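Local coordinates for protein mannan endo-1,6-alpha-mannosidase (Chaetomium thermophilum, PDB 6RY0) that probably hydrolyses alpha-1,6-mannosidic linkages in mannans, as a family 76 glycoside hydrolase linked to the transfer of GPI-anchored glycoproteins into the fungal cell wall, at residues 321-326 against 390-394. Residues are numbered along the deposited sequence; the frame is centred on the assembly and turned at random.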
ATOM      1  N   LEU A 321      -4.863  -1.082  11.203  1.00  8.60           N
ATOM      2  CA  LEU A 321      -4.105  -2.267  11.601  1.00  8.40           C
ATOM      3  C   LEU A 321      -3.189  -2.788  10.505  1.00  8.35           C
ATOM      4  O   LEU A 321      -2.275  -3.569  10.775  1.00  9.33           O
ATOM      5  CB  LEU A 321      -5.086  -3.335  12.082  1.00  8.56           C
ATOM      6  CG  LEU A 321      -5.939  -2.952  13.294  1.00  9.10           C
ATOM      7  CD1 LEU A 321      -7.083  -3.913  13.456  1.00  9.60           C
ATOM      8  CD2 LEU A 321      -5.113  -2.863  14.565  1.00  9.41           C
ATOM      9  N   THR A 322      -3.438  -2.363   9.265  1.00  8.28           N
ATOM     10  CA  THR A 322      -2.638  -2.801   8.123  1.00  8.11           C
ATOM     11  C   THR A 322      -1.443  -1.895   7.840  1.00  7.30           C
ATOM     12  O   THR A 322      -0.553  -2.270   7.082  1.00  7.74           O
ATOM     13  CB  THR A 322      -3.464  -2.874   6.841  1.00  8.62           C
ATOM     14  OG1 THR A 322      -3.775  -1.561   6.369  1.00  8.28           O
ATOM     15  CG2 THR A 322      -4.727  -3.674   7.029  1.00 10.39           C
ATOM     16  N   PHE A 323      -1.421  -0.689   8.400  1.00  7.20           N
ATOM     17  CA  PHE A 323      -0.477   0.311   7.872  1.00  7.03           C
ATOM     18  C   PHE A 323       0.965  -0.081   8.104  1.00  7.17           C
ATOM     19  O   PHE A 323       1.819   0.107   7.233  1.00  7.35           O
ATOM     20  CB  PHE A 323      -0.747   1.705   8.433  1.00  7.50           C
ATOM     21  CG  PHE A 323      -2.080   2.321   8.097  1.00  7.67           C
ATOM     22  CD1 PHE A 323      -2.913   1.831   7.073  1.00  7.97           C
ATOM     23  CD2 PHE A 323      -2.512   3.443   8.800  1.00  8.45           C
ATOM     24  CE1 PHE A 323      -4.128   2.436   6.791  1.00  8.52           C
ATOM     25  CE2 PHE A 323      -3.711   4.046   8.503  1.00  9.27           C
ATOM     26  CZ  PHE A 323      -4.524   3.542   7.510  1.00  9.31           C
ATOM     27  N   LYS A 324       1.274  -0.608   9.296  1.00  7.60           N
ATOM     28  CA  LYS A 324       2.671  -0.881   9.617  1.00  7.95           C
ATOM     29  C   LYS A 324       3.251  -1.971   8.699  1.00  7.57           C
ATOM     30  O   LYS A 324       4.458  -1.989   8.456  1.00  7.82           O
ATOM     31  CB  LYS A 324       2.863  -1.154  11.113  1.00  8.61           C
ATOM     32  CG  LYS A 324       2.053  -2.320  11.647  1.00  8.32           C
ATOM     33  CD  LYS A 324       2.285  -2.550  13.143  1.00  8.11           C
ATOM     34  CE  LYS A 324       1.998  -1.338  13.993  1.00  8.38           C
ATOM     35  NZ  LYS A 324       1.904  -1.670  15.444  1.00  8.77           N
ATOM     36  N   GLY A 325       2.430  -2.873   8.166  1.00  7.28           N
ATOM     37  CA  GLY A 325       2.936  -3.816   7.185  1.00  7.29           C
ATOM     38  C   GLY A 325       3.407  -3.145   5.910  1.00  6.86           C
ATOM     39  O   GLY A 325       4.426  -3.502   5.322  1.00  7.51           O
ATOM     40  N   TYR A 326       2.607  -2.185   5.420  1.00  6.90           N
ATOM     41  CA  TYR A 326       3.014  -1.396   4.247  0.67  6.65           C
ATOM     42  C   TYR A 326       4.301  -0.638   4.530  1.00  6.44           C
ATOM     43  O   TYR A 326       5.190  -0.567   3.678  1.00  6.69           O
ATOM     44  CB  TYR A 326       1.948  -0.380   3.824  0.67  6.23           C
ATOM     45  CG  TYR A 326       0.555  -0.936   3.792  0.67  6.43           C
ATOM     46  CD1 TYR A 326       0.294  -2.256   3.465  0.67  6.69           C
ATOM     47  CD2 TYR A 326      -0.520  -0.137   4.104  0.67  6.41           C
ATOM     48  CE1 TYR A 326      -0.989  -2.768   3.478  0.67  6.88           C
ATOM     49  CE2 TYR A 326      -1.822  -0.625   4.101  0.67  7.07           C
ATOM     50  CZ  TYR A 326      -2.044  -1.937   3.797  0.67  7.22           C
ATOM     51  OH  TYR A 326      -3.312  -2.493   3.839  0.67  7.95           O
ATOM     52  N   GLY A 390      -5.666  -7.948   9.557  1.00  7.43           N
ATOM     53  CA  GLY A 390      -4.694  -6.902   9.288  1.00  7.31           C
ATOM     54  C   GLY A 390      -3.416  -7.084  10.066  1.00  7.08           C
ATOM     55  O   GLY A 390      -2.319  -6.842   9.540  1.00  7.39           O
ATOM     56  N   GLU A 391      -3.542  -7.535  11.315  1.00  7.04           N
ATOM     57  CA  GLU A 391      -2.384  -7.837  12.136  1.00  7.30           C
ATOM     58  C   GLU A 391      -1.557  -8.948  11.502  1.00  6.88           C
ATOM     59  O   GLU A 391      -0.327  -8.885  11.441  1.00  7.21           O
ATOM     60  CB  GLU A 391      -2.835  -8.249  13.551  1.00  7.56           C
ATOM     61  CG  GLU A 391      -3.548  -7.156  14.354  1.00  8.36           C
ATOM     62  CD  GLU A 391      -5.044  -7.079  14.179  1.00  8.05           C
ATOM     63  OE1 GLU A 391      -5.575  -7.395  13.086  1.00  8.57           O
ATOM     64  OE2 GLU A 391      -5.684  -6.641  15.163  1.00  9.51           O
ATOM     65  N   ALA A 392      -2.240  -9.991  11.039  1.00  6.89           N
ATOM     66  CA  ALA A 392      -1.577 -11.104  10.373  1.00  6.87           C
ATOM     67  C   ALA A 392      -0.876 -10.641   9.108  1.00  7.01           C
ATOM     68  O   ALA A 392       0.249 -11.053   8.804  1.00  7.01           O
ATOM     69  CB  ALA A 392      -2.587 -12.193  10.083  1.00  7.78           C
ATOM     70  N   MET A 393      -1.538  -9.771   8.345  0.53  6.72           N
ATOM     71  CA  MET A 393      -0.958  -9.249   7.107  0.53  6.71           C
ATOM     72  C   MET A 393       0.301  -8.427   7.410  0.53  6.56           C
ATOM     73  O   MET A 393       1.305  -8.513   6.695  0.53  6.77           O
ATOM     74  CB  MET A 393      -2.000  -8.382   6.391  0.53  7.61           C
ATOM     75  CG  MET A 393      -1.628  -8.048   4.935  0.53  8.39           C
ATOM     76  SD  MET A 393      -2.692  -6.833   4.129  0.53  9.32           S
ATOM     77  CE  MET A 393      -4.290  -7.560   4.415  0.53 10.12           C
ATOM     78  N   SER A 394       0.225  -7.617   8.469  1.00  6.34           N
ATOM     79  CA  SER A 394       1.342  -6.774   8.831  1.00  6.62           C
ATOM     80  C   SER A 394       2.551  -7.564   9.291  1.00  6.62           C
ATOM     81  O   SER A 394       3.681  -7.197   8.933  1.00  6.83           O
ATOM     82  CB  SER A 394       0.917  -5.729   9.866  1.00  7.04           C
ATOM     83  OG  SER A 394       0.061  -4.781   9.262  1.00  7.61           O
TER
HETATM   84  O   HOH W   1      -0.212  -4.862   6.182  1.00  9.30           O
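The Tyr326 ring meets Met393 obliquely: SD stands 4.4 Å from Tyr326 OH, though both residues have a second conformer. Over the centre of one ring face sits the carbonyl oxygen of Thr322, 3.4 Å above the plane, while the ring's hydroxyl donates to Thr322 OG1 at 2.7 Å. A second flat group, the Glu391 carboxylate, lies against the Leu321 methyls, with OE2 3.5 Å from CD1. A bend in the Glu391 chain (chi2 89°) brings the acid round to this apolar partner. Shortening Leu321 to an alanine would probably leave a gap beside the carboxylate and set that group freer to turn.

Between these two groups, Ser394 OG is the polar hub. Its chi1 of -70° keeps OG anti to its own carbonyl carbon; Leu321 O, 3.0 Å from OG, and Gly390 O one turn back both lie within reach of its one proton. Gly325 N adds a weak, bent bond to OG (131° at the hydrogen), and a water links OG to Thr322 O. The backbones come very close here: the CA atoms of Gly325 and Ser394 are 3.7 Å apart, with no space between them for a beta carbon on Gly325. Gly390 likewise leaves room for Leu321 CB and Thr322 CG2.

The contact joins residues 321-326, which lead into helix 323-337, to the early turns of helix 389-401 in the buried, mostly helical core of this family 76 domain. The Leu321 side chain is about 9 Å from the bound calcium; helix 76-93 packs on Thr322 and Tyr326, and Met47 of helix 33-48 touches Met393.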